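Local structure of leucyl aminopeptidase (5NTD) at residues S258-T271 against C337-Y351. The protein is an M17 leucyl aminopeptidase, probably removing N-terminal residues such as leucine from peptides with the help of manganese ions, and binds the inhibitor bestatin. Sequence-based numbering, arbitrary orientation.
Sequences SVGKAAFEAPRLVT and CTLCLAENAIGPKSY
Tyr-351 reaches from the end of 337-351 to helix 254-260 at Ser-258 and Val-259. Its CB lies 3.3 Å from Ser-258 O. With chi1 at 83°, CG sits between the backbone N and the carbonyl carbon, 3.5 Å from Ser-258 O, which turns the ring back over the helix. CD1 and CE1 then run past Val-259 CA, which makes a CH-pi contact 4.1 Å from the ring centroid over one face, 18° off the normal. Farther out, CE2 and CZ meet Val-259 CG2, CZ at 3.7 Å, and the hydroxyl, beside the same methyl, is hydrogen-bonded to Thr-370 O. A water links Tyr-351 N to Ser-258 O, and another joins Val-259 O and Glu-343 O to Ala-345 N, so much of the polar backbone here is bridged through solvent. Glu-343 packs its CB on Ala-263 CB; its OE1 accepts from two waters that in turn accept from Phe-264 N and Glu-265 N, while OE2 forms a salt bridge with Arg-352 of a second subunit.

Beyond Pro-267 the two segments pair directly as antiparallel strands. Arg-268 and Leu-341, like Val-270 and Leu-339, form hydrogen-bonded pairs. Between the side chains, Val-270 CG2 touches Leu-341 CD1 at 3.8 Å, and on the other face Leu-269 CD1 rests against Cys-340 SG.

Strand 268-274 lies between 239-244 and 334-344 in the catalytic-domain sheet, helices 222-236 and 314-328 packing on the Leu-339 and Leu-341 face and helix 374-387 on that of Cys-340, while Asn-344 at the strand end binds Asp-294, a manganese ligand.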
ATOM      1  N   SER G 258      -8.945 -29.801  -3.362  1.00 27.77           N
ATOM      2  CA  SER G 258      -9.424 -28.487  -2.891  1.00 28.36           C
ATOM      3  C   SER G 258      -8.717 -27.332  -3.601  1.00 29.15           C
ATOM      4  O   SER G 258      -9.345 -26.358  -3.996  1.00 30.23           O
ATOM      5  CB  SER G 258      -9.240 -28.319  -1.401  1.00 28.18           C
ATOM      6  OG  SER G 258     -10.046 -29.224  -0.683  1.00 29.16           O
ATOM      7  N   VAL G 259      -7.416 -27.472  -3.797  1.00 29.66           N
ATOM      8  CA  VAL G 259      -6.615 -26.450  -4.492  1.00 28.26           C
ATOM      9  C   VAL G 259      -7.063 -26.297  -5.921  1.00 28.32           C
ATOM     10  O   VAL G 259      -7.233 -25.174  -6.438  1.00 27.00           O
ATOM     11  CB  VAL G 259      -5.126 -26.777  -4.457  1.00 28.08           C
ATOM     12  CG1 VAL G 259      -4.354 -25.906  -5.432  1.00 28.42           C
ATOM     13  CG2 VAL G 259      -4.601 -26.589  -3.058  1.00 28.27           C
ATOM     14  N   GLY G 260      -7.286 -27.426  -6.567  1.00 28.68           N
ATOM     15  CA  GLY G 260      -7.567 -27.426  -8.035  1.00 29.04           C
ATOM     16  C   GLY G 260      -9.006 -27.300  -8.505  1.00 29.30           C
ATOM     17  O   GLY G 260      -9.256 -27.083  -9.689  1.00 30.05           O
ATOM     18  N   LYS G 261      -9.948 -27.429  -7.592  1.00 30.85           N
ATOM     19  CA  LYS G 261     -11.382 -27.653  -7.986  1.00 33.36           C
ATOM     20  C   LYS G 261     -12.097 -26.446  -8.576  1.00 32.73           C
ATOM     21  O   LYS G 261     -13.090 -26.575  -9.282  1.00 32.77           O
ATOM     22  CB  LYS G 261     -12.193 -28.186  -6.828  1.00 34.01           C
ATOM     23  CG  LYS G 261     -12.299 -27.193  -5.697  1.00 35.94           C
ATOM     24  CD  LYS G 261     -13.085 -27.746  -4.530  1.00 36.29           C
ATOM     25  CE  LYS G 261     -12.876 -26.838  -3.360  1.00 37.93           C
ATOM     26  NZ  LYS G 261     -14.061 -26.871  -2.490  1.00 40.87           N
ATOM     27  N   ALA G 262     -11.560 -25.271  -8.315  1.00 32.34           N
ATOM     28  CA  ALA G 262     -12.146 -24.031  -8.867  1.00 32.73           C
ATOM     29  C   ALA G 262     -11.873 -23.848 -10.364  1.00 31.22           C
ATOM     30  O   ALA G 262     -12.593 -23.111 -11.036  1.00 31.72           O
ATOM     31  CB  ALA G 262     -11.634 -22.809  -8.112  1.00 33.13           C
ATOM     32  N   ALA G 263     -10.845 -24.519 -10.854  1.00 29.21           N
ATOM     33  CA  ALA G 263     -10.332 -24.284 -12.218  1.00 30.57           C
ATOM     34  C   ALA G 263     -11.235 -24.871 -13.298  1.00 32.01           C
ATOM     35  O   ALA G 263     -12.043 -25.766 -13.057  1.00 32.70           O
ATOM     36  CB  ALA G 263      -8.923 -24.833 -12.386  1.00 30.15           C
ATOM     37  N   PHE G 264     -11.064 -24.345 -14.493  1.00 32.67           N
ATOM     38  CA  PHE G 264     -11.772 -24.828 -15.671  1.00 33.52           C
ATOM     39  C   PHE G 264     -11.376 -26.283 -16.006  1.00 35.28           C
ATOM     40  O   PHE G 264     -12.229 -27.121 -16.232  1.00 36.71           O
ATOM     41  CB  PHE G 264     -11.491 -23.925 -16.850  1.00 34.50           C
ATOM     42  CG  PHE G 264     -12.218 -24.310 -18.106  1.00 35.67           C
ATOM     43  CD1 PHE G 264     -13.574 -24.033 -18.256  1.00 35.83           C
ATOM     44  CD2 PHE G 264     -11.535 -24.927 -19.161  1.00 35.33           C
ATOM     45  CE1 PHE G 264     -14.223 -24.362 -19.442  1.00 34.96           C
ATOM     46  CE2 PHE G 264     -12.183 -25.272 -20.345  1.00 34.38           C
ATOM     47  CZ  PHE G 264     -13.528 -24.985 -20.478  1.00 35.11           C
ATOM     48  N   GLU G 265     -10.082 -26.565 -16.003  1.00 34.75           N
ATOM     49  CA  GLU G 265      -9.548 -27.948 -16.183  1.00 32.22           C
ATOM     50  C   GLU G 265      -9.321 -28.602 -14.819  1.00 31.20           C
ATOM     51  O   GLU G 265      -8.803 -27.983 -13.866  1.00 30.81           O
ATOM     52  CB  GLU G 265      -8.261 -27.949 -16.976  1.00 32.93           C
ATOM     53  CG  GLU G 265      -8.364 -27.283 -18.348  1.00 33.52           C
ATOM     54  CD  GLU G 265      -8.962 -28.197 -19.413  1.00 34.69           C
ATOM     55  OE1 GLU G 265      -9.613 -29.149 -18.983  1.00 37.04           O
ATOM     56  OE2 GLU G 265      -8.812 -28.001 -20.651  1.00 36.12           O
ATOM     57  N   ALA G 266      -9.733 -29.851 -14.712  1.00 29.32           N
ATOM     58  CA  ALA G 266      -9.702 -30.558 -13.412  1.00 28.32           C
ATOM     59  C   ALA G 266      -8.282 -30.848 -12.938  1.00 27.41           C
ATOM     60  O   ALA G 266      -7.374 -31.014 -13.745  1.00 25.10           O
ATOM     61  CB  ALA G 266     -10.484 -31.850 -13.515  1.00 28.93           C
ATOM     62  N   PRO G 267      -8.090 -30.950 -11.620  1.00 27.92           N
ATOM     63  CA  PRO G 267      -6.779 -31.317 -11.134  1.00 29.16           C
ATOM     64  C   PRO G 267      -6.539 -32.790 -11.369  1.00 32.08           C
ATOM     65  O   PRO G 267      -7.492 -33.561 -11.473  1.00 32.50           O
ATOM     66  CB  PRO G 267      -6.865 -31.051  -9.640  1.00 28.96           C
ATOM     67  CG  PRO G 267      -8.303 -31.194  -9.327  1.00 28.76           C
ATOM     68  CD  PRO G 267      -9.035 -30.703 -10.525  1.00 28.23           C
ATOM     69  N   ARG G 268      -5.271 -33.156 -11.426  1.00 32.15           N
ATOM     70  CA  ARG G 268      -4.862 -34.550 -11.594  1.00 32.20           C
ATOM     71  C   ARG G 268      -3.662 -34.859 -10.753  1.00 29.57           C
ATOM     72  O   ARG G 268      -2.721 -34.087 -10.711  1.00 29.00           O
ATOM     73  CB  ARG G 268      -4.540 -34.836 -13.073  1.00 33.28           C
ATOM     74  CG  ARG G 268      -5.785 -34.948 -13.943  1.00 34.08           C
ATOM     75  CD  ARG G 268      -5.566 -34.236 -15.245  1.00 33.13           C
ATOM     76  NE  ARG G 268      -6.551 -34.552 -16.271  1.00 34.11           N
ATOM     77  CZ  ARG G 268      -7.526 -33.750 -16.677  1.00 33.81           C
ATOM     78  NH1 ARG G 268      -7.711 -32.556 -16.156  1.00 35.48           N
ATOM     79  NH2 ARG G 268      -8.289 -34.136 -17.681  1.00 35.02           N
ATOM     80  N   LEU G 269      -3.704 -36.021 -10.144  1.00 28.26           N
ATOM     81  CA  LEU G 269      -2.527 -36.644  -9.560  1.00 27.96           C
ATOM     82  C   LEU G 269      -2.058 -37.726 -10.539  1.00 28.55           C
ATOM     83  O   LEU G 269      -2.683 -38.765 -10.706  1.00 28.95           O
ATOM     84  CB  LEU G 269      -2.842 -37.239  -8.216  1.00 27.70           C
ATOM     85  CG  LEU G 269      -1.657 -37.457  -7.287  1.00 28.74           C
ATOM     86  CD1 LEU G 269      -1.006 -36.161  -6.845  1.00 28.23           C
ATOM     87  CD2 LEU G 269      -2.126 -38.234  -6.069  1.00 28.74           C
ATOM     88  N   VAL G 270      -0.935 -37.453 -11.176  1.00 28.25           N
ATOM     89  CA  VAL G 270      -0.385 -38.298 -12.215  1.00 28.49           C
ATOM     90  C   VAL G 270       0.894 -38.986 -11.730  1.00 30.33           C
ATOM     91  O   VAL G 270       1.891 -38.321 -11.455  1.00 30.31           O
ATOM     92  CB  VAL G 270      -0.071 -37.507 -13.465  1.00 27.63           C
ATOM     93  CG1 VAL G 270       0.500 -38.399 -14.553  1.00 27.93           C
ATOM     94  CG2 VAL G 270      -1.309 -36.817 -13.981  1.00 27.27           C
ATOM     95  N   THR G 271       0.865 -40.309 -11.647  1.00 29.77           N
ATOM     96  CA  THR G 271       2.028 -41.052 -11.204  1.00 30.97           C
ATOM     97  C   THR G 271       2.580 -41.928 -12.322  1.00 32.68           C
ATOM     98  O   THR G 271       1.866 -42.714 -12.936  1.00 33.53           O
ATOM     99  CB  THR G 271       1.743 -41.894  -9.951  1.00 31.59           C
ATOM    100  OG1 THR G 271       1.355 -41.035  -8.856  1.00 31.02           O
ATOM    101  CG2 THR G 271       2.976 -42.661  -9.520  1.00 32.27           C
ATOM    102  N   CYS G 337       7.277 -41.118 -10.242  1.00 27.23           N
ATOM    103  CA  CYS G 337       7.234 -39.681 -10.521  1.00 27.24           C
ATOM    104  C   CYS G 337       5.794 -39.221 -10.473  1.00 26.66           C
ATOM    105  O   CYS G 337       4.979 -39.547 -11.323  1.00 25.30           O
ATOM    106  CB  CYS G 337       7.820 -39.358 -11.883  1.00 28.01           C
ATOM    107  SG  CYS G 337       7.723 -37.590 -12.295  1.00 29.33           S
ATOM    108  N   THR G 338       5.490 -38.502  -9.409  1.00 27.47           N
ATOM    109  CA  THR G 338       4.114 -38.059  -9.135  1.00 27.80           C
ATOM    110  C   THR G 338       4.013 -36.559  -9.439  1.00 28.34           C
ATOM    111  O   THR G 338       4.669 -35.729  -8.818  1.00 28.72           O
ATOM    112  CB  THR G 338       3.690 -38.402  -7.701  1.00 27.44           C
ATOM    113  OG1 THR G 338       3.636 -39.831  -7.554  1.00 27.08           O
ATOM    114  CG2 THR G 338       2.317 -37.821  -7.379  1.00 27.25           C
ATOM    115  N   LEU G 339       3.189 -36.246 -10.417  1.00 30.00           N
ATOM    116  CA  LEU G 339       2.923 -34.870 -10.828  1.00 29.21           C
ATOM    117  C   LEU G 339       1.640 -34.391 -10.154  1.00 30.02           C
ATOM    118  O   LEU G 339       0.573 -34.970 -10.328  1.00 29.15           O
ATOM    119  CB  LEU G 339       2.767 -34.757 -12.325  1.00 29.27           C
ATOM    120  CG  LEU G 339       3.875 -35.393 -13.160  1.00 29.44           C
ATOM    121  CD1 LEU G 339       3.503 -35.253 -14.629  1.00 29.20           C
ATOM    122  CD2 LEU G 339       5.232 -34.764 -12.895  1.00 29.72           C
ATOM    123  N   CYS G 340       1.777 -33.332  -9.366  1.00 29.70           N
ATOM    124  CA  CYS G 340       0.653 -32.765  -8.634  1.00 30.27           C
ATOM    125  C   CYS G 340       0.119 -31.622  -9.473  1.00 30.80           C
ATOM    126  O   CYS G 340       0.535 -30.466  -9.330  1.00 31.01           O
ATOM    127  CB  CYS G 340       1.079 -32.289  -7.255  1.00 30.20           C
ATOM    128  SG  CYS G 340       1.888 -33.544  -6.249  1.00 29.83           S
ATOM    129  N   LEU G 341      -0.800 -31.960 -10.353  1.00 29.74           N
ATOM    130  CA  LEU G 341      -1.303 -31.018 -11.368  1.00 29.57           C
ATOM    131  C   LEU G 341      -2.616 -30.356 -10.960  1.00 30.04           C
ATOM    132  O   LEU G 341      -3.615 -31.005 -10.656  1.00 28.52           O
ATOM    133  CB  LEU G 341      -1.521 -31.690 -12.705  1.00 29.80           C
ATOM    134  CG  LEU G 341      -0.314 -32.403 -13.281  1.00 30.71           C
ATOM    135  CD1 LEU G 341      -0.704 -33.118 -14.586  1.00 32.16           C
ATOM    136  CD2 LEU G 341       0.829 -31.451 -13.550  1.00 30.33           C
ATOM    137  N   ALA G 342      -2.570 -29.038 -10.946  1.00 30.01           N
ATOM    138  CA  ALA G 342      -3.754 -28.221 -10.627  1.00 30.46           C
ATOM    139  C   ALA G 342      -3.516 -26.806 -11.119  1.00 32.39           C
ATOM    140  O   ALA G 342      -2.388 -26.355 -11.226  1.00 32.30           O
ATOM    141  CB  ALA G 342      -4.032 -28.198  -9.133  1.00 29.12           C
ATOM    142  N   GLU G 343      -4.592 -26.128 -11.454  1.00 33.16           N
ATOM    143  CA  GLU G 343      -4.561 -24.666 -11.569  1.00 32.27           C
ATOM    144  C   GLU G 343      -5.177 -24.099 -10.291  1.00 31.55           C
ATOM    145  O   GLU G 343      -6.249 -24.535  -9.881  1.00 28.62           O
ATOM    146  CB  GLU G 343      -5.310 -24.132 -12.773  1.00 33.90           C
ATOM    147  CG  GLU G 343      -5.285 -22.598 -12.807  1.00 33.15           C
ATOM    148  CD  GLU G 343      -5.766 -21.996 -14.104  1.00 33.84           C
ATOM    149  OE1 GLU G 343      -6.525 -22.650 -14.870  1.00 34.84           O
ATOM    150  OE2 GLU G 343      -5.481 -20.794 -14.325  1.00 36.20           O
ATOM    151  N   ASN G 344      -4.457 -23.156  -9.684  1.00 30.55           N
ATOM    152  CA  ASN G 344      -4.955 -22.415  -8.503  1.00 30.74           C
ATOM    153  C   ASN G 344      -5.743 -21.225  -9.001  1.00 31.27           C
ATOM    154  O   ASN G 344      -5.222 -20.179  -9.322  1.00 32.38           O
ATOM    155  CB  ASN G 344      -3.844 -21.970  -7.597  1.00 29.89           C
ATOM    156  CG  ASN G 344      -4.336 -21.553  -6.219  1.00 29.46           C
ATOM    157  OD1 ASN G 344      -5.439 -21.894  -5.804  1.00 28.69           O
ATOM    158  ND2 ASN G 344      -3.490 -20.830  -5.482  1.00 27.71           N
ATOM    159  N   ALA G 345      -7.028 -21.461  -9.133  1.00 33.25           N
ATOM    160  CA  ALA G 345      -7.939 -20.557  -9.837  1.00 32.01           C
ATOM    161  C   ALA G 345      -8.816 -19.817  -8.847  1.00 29.66           C
ATOM    162  O   ALA G 345      -8.917 -20.160  -7.677  1.00 28.64           O
ATOM    163  CB  ALA G 345      -8.812 -21.327 -10.842  1.00 31.88           C
ATOM    164  N   ILE G 346      -9.497 -18.832  -9.376  1.00 30.11           N
ATOM    165  CA  ILE G 346     -10.414 -18.021  -8.554  1.00 31.44           C
ATOM    166  C   ILE G 346     -11.806 -18.088  -9.180  1.00 29.87           C
ATOM    167  O   ILE G 346     -11.989 -17.929 -10.381  1.00 30.02           O
ATOM    168  CB  ILE G 346      -9.920 -16.545  -8.328  1.00 29.31           C
ATOM    169  CG1 ILE G 346     -10.835 -15.856  -7.309  1.00 29.51           C
ATOM    170  CG2 ILE G 346      -9.858 -15.782  -9.619  1.00 28.19           C
ATOM    171  CD1 ILE G 346     -10.279 -14.577  -6.750  1.00 29.06           C
ATOM    172  N   GLY G 347     -12.754 -18.342  -8.323  1.00 29.59           N
ATOM    173  CA  GLY G 347     -14.155 -18.487  -8.745  1.00 28.89           C
ATOM    174  C   GLY G 347     -15.023 -19.027  -7.653  1.00 27.55           C
ATOM    175  O   GLY G 347     -14.591 -19.153  -6.507  1.00 29.12           O
ATOM    176  N   PRO G 348     -16.274 -19.328  -7.975  1.00 28.90           N
ATOM    177  CA  PRO G 348     -17.264 -19.752  -6.965  1.00 29.59           C
ATOM    178  C   PRO G 348     -16.896 -21.037  -6.242  1.00 29.81           C
ATOM    179  O   PRO G 348     -17.293 -21.230  -5.121  1.00 32.33           O
ATOM    180  CB  PRO G 348     -18.544 -19.991  -7.795  1.00 30.41           C
ATOM    181  CG  PRO G 348     -18.339 -19.379  -9.110  1.00 29.75           C
ATOM    182  CD  PRO G 348     -16.873 -19.173  -9.312  1.00 30.24           C
ATOM    183  N   LYS G 349     -16.153 -21.910  -6.909  1.00 30.69           N
ATOM    184  CA  LYS G 349     -15.714 -23.167  -6.284  1.00 30.82           C
ATOM    185  C   LYS G 349     -14.353 -23.090  -5.593  1.00 30.86           C
ATOM    186  O   LYS G 349     -13.862 -24.100  -5.082  1.00 29.54           O
ATOM    187  CB  LYS G 349     -15.731 -24.296  -7.283  1.00 33.63           C
ATOM    188  CG  LYS G 349     -17.149 -24.576  -7.777  1.00 36.83           C
ATOM    189  CD  LYS G 349     -17.381 -25.990  -8.255  1.00 39.61           C
ATOM    190  CE  LYS G 349     -16.360 -26.454  -9.239  1.00 41.65           C
ATOM    191  NZ  LYS G 349     -16.427 -27.942  -9.384  1.00 44.36           N
ATOM    192  N   SER G 350     -13.797 -21.887  -5.495  1.00 29.86           N
ATOM    193  CA  SER G 350     -12.505 -21.693  -4.816  1.00 29.51           C
ATOM    194  C   SER G 350     -12.503 -22.233  -3.406  1.00 28.16           C
ATOM    195  O   SER G 350     -13.409 -21.953  -2.624  1.00 30.70           O
ATOM    196  CB  SER G 350     -12.099 -20.232  -4.782  1.00 30.64           C
ATOM    197  OG  SER G 350     -11.506 -19.823  -6.001  1.00 30.94           O
ATOM    198  N   TYR G 351     -11.482 -22.995  -3.075  1.00 26.10           N
ATOM    199  CA  TYR G 351     -11.231 -23.278  -1.680  1.00 27.33           C
ATOM    200  C   TYR G 351     -10.917 -21.938  -0.974  1.00 27.83           C
ATOM    201  O   TYR G 351     -10.387 -21.014  -1.573  1.00 27.14           O
ATOM    202  CB  TYR G 351     -10.169 -24.379  -1.457  1.00 27.94           C
ATOM    203  CG  TYR G 351      -8.692 -24.031  -1.491  1.00 27.60           C
ATOM    204  CD1 TYR G 351      -8.119 -23.338  -2.555  1.00 27.87           C
ATOM    205  CD2 TYR G 351      -7.851 -24.464  -0.469  1.00 28.60           C
ATOM    206  CE1 TYR G 351      -6.758 -23.047  -2.570  1.00 27.52           C
ATOM    207  CE2 TYR G 351      -6.499 -24.187  -0.483  1.00 28.19           C
ATOM    208  CZ  TYR G 351      -5.961 -23.475  -1.534  1.00 27.41           C
ATOM    209  OH  TYR G 351      -4.612 -23.212  -1.506  1.00 28.02           O
TER
HETATM  210  O   HOH W   1      -9.858 -24.061  -5.216  1.00 33.95           O
HETATM  211  O   HOH W   2      -8.482 -24.022  -8.473  1.00 31.16           O
HETATM  212  O   HOH W   3      -7.036 -27.707 -11.453  1.00 32.83           O
HETATM  213  O   HOH W   4     -14.903 -21.906  -9.561  1.00 42.61           O
HETATM  214  O   HOH W   5      -9.329 -22.146 -14.421  1.00 32.31           O
HETATM  215  O   HOH W   6      -7.585 -24.705 -16.059  1.00 30.57           O